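PDB 3IFU: Non-structural protein from Porcine reproductive and respiratory syndrome virus, which is the leader protease Nsp1alpha, a zinc finger joined to a papain-like cysteine protease, and probably inhibits host interferon-beta production. Local coordinates for residues M87-N91 / L92-Q96; Q110-P113 / T114-K117. All coordinates share one frame; numbering follows the deposited sequence.

Contact 1: residues M87-N91 / L92-Q96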
ATOM      1  N   MET A  87       3.148   8.731   1.081  1.00 41.99           N
ATOM      2  CA  MET A  87       3.583   9.249  -0.210  1.00 41.64           C
ATOM      3  C   MET A  87       4.333  10.560  -0.064  1.00 42.25           C
ATOM      4  O   MET A  87       4.996  11.013  -0.988  1.00 43.08           O
ATOM      5  CB  MET A  87       2.376   9.463  -1.121  1.00 39.59           C
ATOM      6  CG  MET A  87       1.428   8.277  -1.182  1.00 40.08           C
ATOM      7  SD  MET A  87       0.143   8.430  -2.439  1.00 40.05           S
ATOM      8  CE  MET A  87      -1.046   9.450  -1.617  1.00 37.89           C
ATOM      9  N   THR A  88       4.244  11.153   1.116  1.00 45.20           N
ATOM     10  CA  THR A  88       4.864  12.443   1.379  1.00 47.19           C
ATOM     11  C   THR A  88       6.111  12.401   2.287  1.00 48.31           C
ATOM     12  O   THR A  88       6.651  13.438   2.670  1.00 47.59           O
ATOM     13  CB  THR A  88       3.763  13.416   1.929  1.00 46.59           C
ATOM     14  OG1 THR A  88       2.982  13.922   0.838  1.00 47.89           O
ATOM     15  CG2 THR A  88       4.345  14.559   2.640  1.00 50.06           C
ATOM     16  N   SER A  89       6.591  11.201   2.604  1.00 48.50           N
ATOM     17  CA  SER A  89       7.777  11.063   3.450  1.00 49.07           C
ATOM     18  C   SER A  89       8.688   9.932   2.983  1.00 50.86           C
ATOM     19  O   SER A  89       8.346   9.181   2.072  1.00 49.98           O
ATOM     20  CB  SER A  89       7.369  10.802   4.899  1.00 48.85           C
ATOM     21  OG  SER A  89       6.605   9.610   5.003  1.00 48.17           O
ATOM     22  N   GLY A  90       9.850   9.820   3.619  1.00 53.56           N
ATOM     23  CA  GLY A  90      10.795   8.769   3.283  1.00 55.47           C
ATOM     24  C   GLY A  90      10.853   7.745   4.403  1.00 58.53           C
ATOM     25  O   GLY A  90       9.967   7.714   5.258  1.00 58.03           O
ATOM     26  N   ASN A  91      11.890   6.910   4.409  1.00 61.62           N
ATOM     27  CA  ASN A  91      12.042   5.885   5.441  1.00 64.44           C
ATOM     28  C   ASN A  91      12.336   6.472   6.816  1.00 65.37           C
ATOM     29  O   ASN A  91      11.637   6.171   7.788  1.00 66.54           O
ATOM     30  CB  ASN A  91      13.146   4.896   5.052  1.00 66.37           C
ATOM     31  CG  ASN A  91      12.617   3.717   4.246  1.00 69.69           C
ATOM     32  OD1 ASN A  91      11.894   3.888   3.266  1.00 69.20           O
ATOM     33  ND2 ASN A  91      12.985   2.510   4.659  1.00 72.72           N
ATOM     34  N   LEU A  92      13.368   7.304   6.901  1.00 66.22           N
ATOM     35  CA  LEU A  92      13.735   7.934   8.168  1.00 67.47           C
ATOM     36  C   LEU A  92      13.123   9.326   8.150  1.00 66.22           C
ATOM     37  O   LEU A  92      13.836  10.315   7.998  1.00 67.69           O
ATOM     38  CB  LEU A  92      15.264   8.041   8.295  1.00 70.21           C
ATOM     39  CG  LEU A  92      16.156   6.801   8.101  1.00 71.62           C
ATOM     40  CD1 LEU A  92      15.600   5.622   8.905  1.00 72.00           C
ATOM     41  CD2 LEU A  92      16.239   6.444   6.619  1.00 72.13           C
ATOM     42  N   ASN A  93      11.803   9.396   8.308  1.00 63.66           N
ATOM     43  CA  ASN A  93      11.089  10.669   8.253  1.00 59.71           C
ATOM     44  C   ASN A  93       9.585  10.452   8.456  1.00 57.12           C
ATOM     45  O   ASN A  93       8.858  11.373   8.834  1.00 55.61           O
ATOM     46  CB  ASN A  93      11.343  11.304   6.875  1.00 61.06           C
ATOM     47  CG  ASN A  93      10.787  12.712   6.752  1.00 62.69           C
ATOM     48  OD1 ASN A  93      10.898  13.520   7.676  1.00 61.49           O
ATOM     49  ND2 ASN A  93      10.206  13.021   5.590  1.00 61.27           N
ATOM     50  N   PHE A  94       9.134   9.221   8.217  1.00 54.18           N
ATOM     51  CA  PHE A  94       7.720   8.861   8.327  1.00 51.52           C
ATOM     52  C   PHE A  94       6.947   9.207   9.604  1.00 50.38           C
ATOM     53  O   PHE A  94       5.856   9.766   9.519  1.00 48.56           O
ATOM     54  CB  PHE A  94       7.521   7.368   8.053  1.00 48.88           C
ATOM     55  CG  PHE A  94       6.082   6.945   8.094  1.00 45.43           C
ATOM     56  CD1 PHE A  94       5.246   7.188   7.010  1.00 43.15           C
ATOM     57  CD2 PHE A  94       5.545   6.365   9.241  1.00 44.65           C
ATOM     58  CE1 PHE A  94       3.908   6.866   7.062  1.00 41.63           C
ATOM     59  CE2 PHE A  94       4.195   6.036   9.304  1.00 45.49           C
ATOM     60  CZ  PHE A  94       3.375   6.290   8.211  1.00 43.44           C
ATOM     61  N   GLN A  95       7.472   8.852  10.774  1.00 50.24           N
ATOM     62  CA  GLN A  95       6.758   9.141  12.019  1.00 53.10           C
ATOM     63  C   GLN A  95       6.421  10.616  12.153  1.00 52.56           C
ATOM     64  O   GLN A  95       5.278  10.986  12.405  1.00 51.10           O
ATOM     65  CB  GLN A  95       7.574   8.700  13.235  1.00 54.42           C
ATOM     66  CG  GLN A  95       7.743   7.198  13.344  1.00 60.47           C
ATOM     67  CD  GLN A  95       8.495   6.786  14.596  1.00 62.86           C
ATOM     68  OE1 GLN A  95       9.652   7.168  14.792  1.00 62.58           O
ATOM     69  NE2 GLN A  95       7.840   6.003  15.454  1.00 62.56           N
ATOM     70  N   GLN A  96       7.430  11.458  11.983  1.00 53.34           N
ATOM     71  CA  GLN A  96       7.234  12.890  12.089  1.00 54.41           C
ATOM     72  C   GLN A  96       6.126  13.308  11.133  1.00 52.25           C
ATOM     73  O   GLN A  96       5.204  14.022  11.506  1.00 53.12           O
ATOM     74  CB  GLN A  96       8.531  13.606  11.736  1.00 56.24           C
ATOM     75  CG  GLN A  96       8.507  15.081  11.995  1.00 61.24           C
ATOM     76  CD  GLN A  96       9.157  15.842  10.871  1.00 65.91           C
ATOM     77  OE1 GLN A  96       8.584  15.976   9.784  1.00 69.06           O
ATOM     78  NE2 GLN A  96      10.371  16.333  11.113  1.00 67.33           N
TER
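The turn that leads into helix 94-108 of the papain-like protease domain brings Ser89 against Phe94 and Asn93. Ser89 OG meets the rim of the Phe94 ring, 3.4 Å from CD1 and close to the ring plane. A chi1 of 60° sets OG between the backbone N and the carbonyl carbon of Ser89, where it meets both the ring edge and the carbonyl oxygen of Ala85, on helix 81-87. The bond to Ala85 O is a hydrogen bond. The hydroxyl thus links the end of one helix to the first turn of the next.

Asn93 ND2 approaches the first carbon of the serine side chain, 3.7 Å from Ser89 CB. The same ND2 lies 3.8 Å from Gly90 N. Asn93 holds the N-cap position, but its side chain makes no capping bond. Asn93 N gives a weak hydrogen bond to Asn91 O, 3.3 Å away, bent to 133° at the hydrogen.

Phe94 is buried. Its side chain also touches Leu29 of the same chain and packs on Pro163 of the second subunit, while Asn91 packs on Arg124 of that subunit. The turn runs from helix 81-87 to helix 94-108 and lies against the second subunit.

Contact 2: residues Q110-P113 / T114-K117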
ATOM      1  N   GLN A 110     -11.652  18.064   8.105  1.00 50.13           N
ATOM      2  CA  GLN A 110     -12.065  17.766   6.746  1.00 52.21           C
ATOM      3  C   GLN A 110     -10.839  17.842   5.851  1.00 52.20           C
ATOM      4  O   GLN A 110      -9.791  18.321   6.275  1.00 53.65           O
ATOM      5  CB  GLN A 110     -13.105  18.785   6.277  1.00 53.51           C
ATOM      6  CG  GLN A 110     -12.667  20.238   6.451  1.00 56.93           C
ATOM      7  CD  GLN A 110     -13.699  21.239   5.929  1.00 59.12           C
ATOM      8  OE1 GLN A 110     -14.893  21.151   6.250  1.00 60.95           O
ATOM      9  NE2 GLN A 110     -13.239  22.201   5.130  1.00 57.22           N
ATOM     10  N   LEU A 111     -10.963  17.361   4.620  1.00 51.62           N
ATOM     11  CA  LEU A 111      -9.854  17.405   3.680  1.00 51.98           C
ATOM     12  C   LEU A 111     -10.220  18.454   2.647  1.00 52.85           C
ATOM     13  O   LEU A 111     -11.343  18.473   2.137  1.00 55.18           O
ATOM     14  CB  LEU A 111      -9.652  16.035   3.025  1.00 52.03           C
ATOM     15  CG  LEU A 111      -8.271  15.699   2.442  1.00 52.33           C
ATOM     16  CD1 LEU A 111      -7.134  16.230   3.333  1.00 51.43           C
ATOM     17  CD2 LEU A 111      -8.170  14.187   2.311  1.00 48.96           C
ATOM     18  N   THR A 112      -9.280  19.336   2.338  1.00 52.24           N
ATOM     19  CA  THR A 112      -9.563  20.399   1.391  1.00 51.75           C
ATOM     20  C   THR A 112      -8.322  20.797   0.592  1.00 51.27           C
ATOM     21  O   THR A 112      -7.197  20.502   1.000  1.00 49.93           O
ATOM     22  CB  THR A 112     -10.096  21.620   2.152  1.00 51.58           C
ATOM     23  OG1 THR A 112     -10.671  22.540   1.230  1.00 55.99           O
ATOM     24  CG2 THR A 112      -8.974  22.314   2.904  1.00 51.16           C
ATOM     25  N   PRO A 113      -8.509  21.469  -0.563  1.00 51.57           N
ATOM     26  CA  PRO A 113      -7.350  21.878  -1.366  1.00 52.68           C
ATOM     27  C   PRO A 113      -6.348  22.670  -0.531  1.00 53.51           C
ATOM     28  O   PRO A 113      -5.134  22.571  -0.723  1.00 55.04           O
ATOM     29  CB  PRO A 113      -7.974  22.728  -2.466  1.00 50.77           C
ATOM     30  CG  PRO A 113      -9.295  22.076  -2.671  1.00 52.34           C
ATOM     31  CD  PRO A 113      -9.765  21.816  -1.251  1.00 50.92           C
ATOM     32  N   THR A 114      -6.870  23.451   0.406  1.00 52.58           N
ATOM     33  CA  THR A 114      -6.033  24.261   1.268  1.00 53.79           C
ATOM     34  C   THR A 114      -5.222  23.398   2.235  1.00 54.72           C
ATOM     35  O   THR A 114      -4.045  23.674   2.474  1.00 55.34           O
ATOM     36  CB  THR A 114      -6.894  25.285   2.040  1.00 53.48           C
ATOM     37  OG1 THR A 114      -7.341  26.302   1.132  1.00 52.87           O
ATOM     38  CG2 THR A 114      -6.108  25.914   3.171  1.00 51.02           C
ATOM     39  N   VAL A 115      -5.838  22.355   2.782  1.00 54.81           N
ATOM     40  CA  VAL A 115      -5.134  21.471   3.702  1.00 53.11           C
ATOM     41  C   VAL A 115      -4.090  20.649   2.947  1.00 52.09           C
ATOM     42  O   VAL A 115      -3.070  20.261   3.515  1.00 53.01           O
ATOM     43  CB  VAL A 115      -6.106  20.522   4.434  1.00 52.89           C
ATOM     44  CG1 VAL A 115      -5.328  19.503   5.254  1.00 52.35           C
ATOM     45  CG2 VAL A 115      -6.998  21.319   5.354  1.00 52.73           C
ATOM     46  N   LEU A 116      -4.339  20.386   1.669  1.00 50.46           N
ATOM     47  CA  LEU A 116      -3.380  19.630   0.872  1.00 50.97           C
ATOM     48  C   LEU A 116      -2.195  20.530   0.518  1.00 52.30           C
ATOM     49  O   LEU A 116      -1.068  20.062   0.386  1.00 53.03           O
ATOM     50  CB  LEU A 116      -4.041  19.084  -0.399  1.00 48.67           C
ATOM     51  CG  LEU A 116      -5.092  17.988  -0.197  1.00 48.41           C
ATOM     52  CD1 LEU A 116      -5.741  17.632  -1.524  1.00 47.82           C
ATOM     53  CD2 LEU A 116      -4.443  16.767   0.420  1.00 48.85           C
ATOM     54  N   LYS A 117      -2.458  21.826   0.367  1.00 53.89           N
ATOM     55  CA  LYS A 117      -1.404  22.788   0.062  1.00 54.26           C
ATOM     56  C   LYS A 117      -0.520  22.955   1.291  1.00 52.58           C
ATOM     57  O   LYS A 117       0.699  22.988   1.179  1.00 52.94           O
ATOM     58  CB  LYS A 117      -1.999  24.140  -0.335  1.00 56.08           C
ATOM     59  CG  LYS A 117      -2.678  24.126  -1.691  1.00 61.17           C
ATOM     60  CD  LYS A 117      -3.446  25.419  -1.956  1.00 64.84           C
ATOM     61  CE  LYS A 117      -4.118  25.405  -3.337  1.00 64.70           C
ATOM     62  NZ  LYS A 117      -4.999  26.595  -3.545  1.00 64.56           N
TER
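Thr112 and Val115 meet at the N-terminus of helix 113-118, where their side chains cross at about a right angle. Thr112 CG2 comes within 3.3 Å of Val115 CG2. It approaches the backbone of the first turn as well, 3.1 Å from Val115 N. The methyl lies between the backbone N and the carbonyl carbon of Thr112, because OG1 is turned away from the N (chi1 -166°). CG2 therefore faces the first turn, and it also lies 3.7 Å from Thr114 CB. Thr112 is the N-cap residue, yet its hydroxyl does not cap the helix. OG1 is instead hydrogen-bonded to the carbonyl oxygen of Glu177, which ties the helix start to the C-terminal tail.

Leu111 and Leu116 also cross nearly at right angles. Their branch ends touch, with Leu111 CD1 4.0 Å from Leu116 CD2. The same CD1 lies 4.2 Å from Val115 CG1. The loop residue Leu111 and the helix residue Val115 both pack on Ile105 of helix 94-108, and Val115 also touches Ala108 there.

The backbone opens the helix with two bonds. Leu116 N reaches Thr112 O at 2.9 Å. Lys117 N binds Pro113 O at 3.0 Å. The extended Lys117 chain runs past that same oxygen, with its CG 3.1 Å from Pro113 O.

Contacts 1 and 2 follow one another along the chain, at the two ends of helix 94-108. Contact 1 leads into that helix; contact 2 lies just after it and starts helix 113-118. Their centres are about 19 Å apart, and their nearest atoms about 7 Å, so they do not touch. Each is nearer to a different zinc site. The Phe94 side chain is about 12 Å from a zinc ion and about 10 Å from the side chain of its ligand Cys28. The Leu111 side chain is about 9 Å from the other zinc ion, and the Gln110 side chain about 4 Å from that of its ligand Met180. Only contact 1 touches the second subunit.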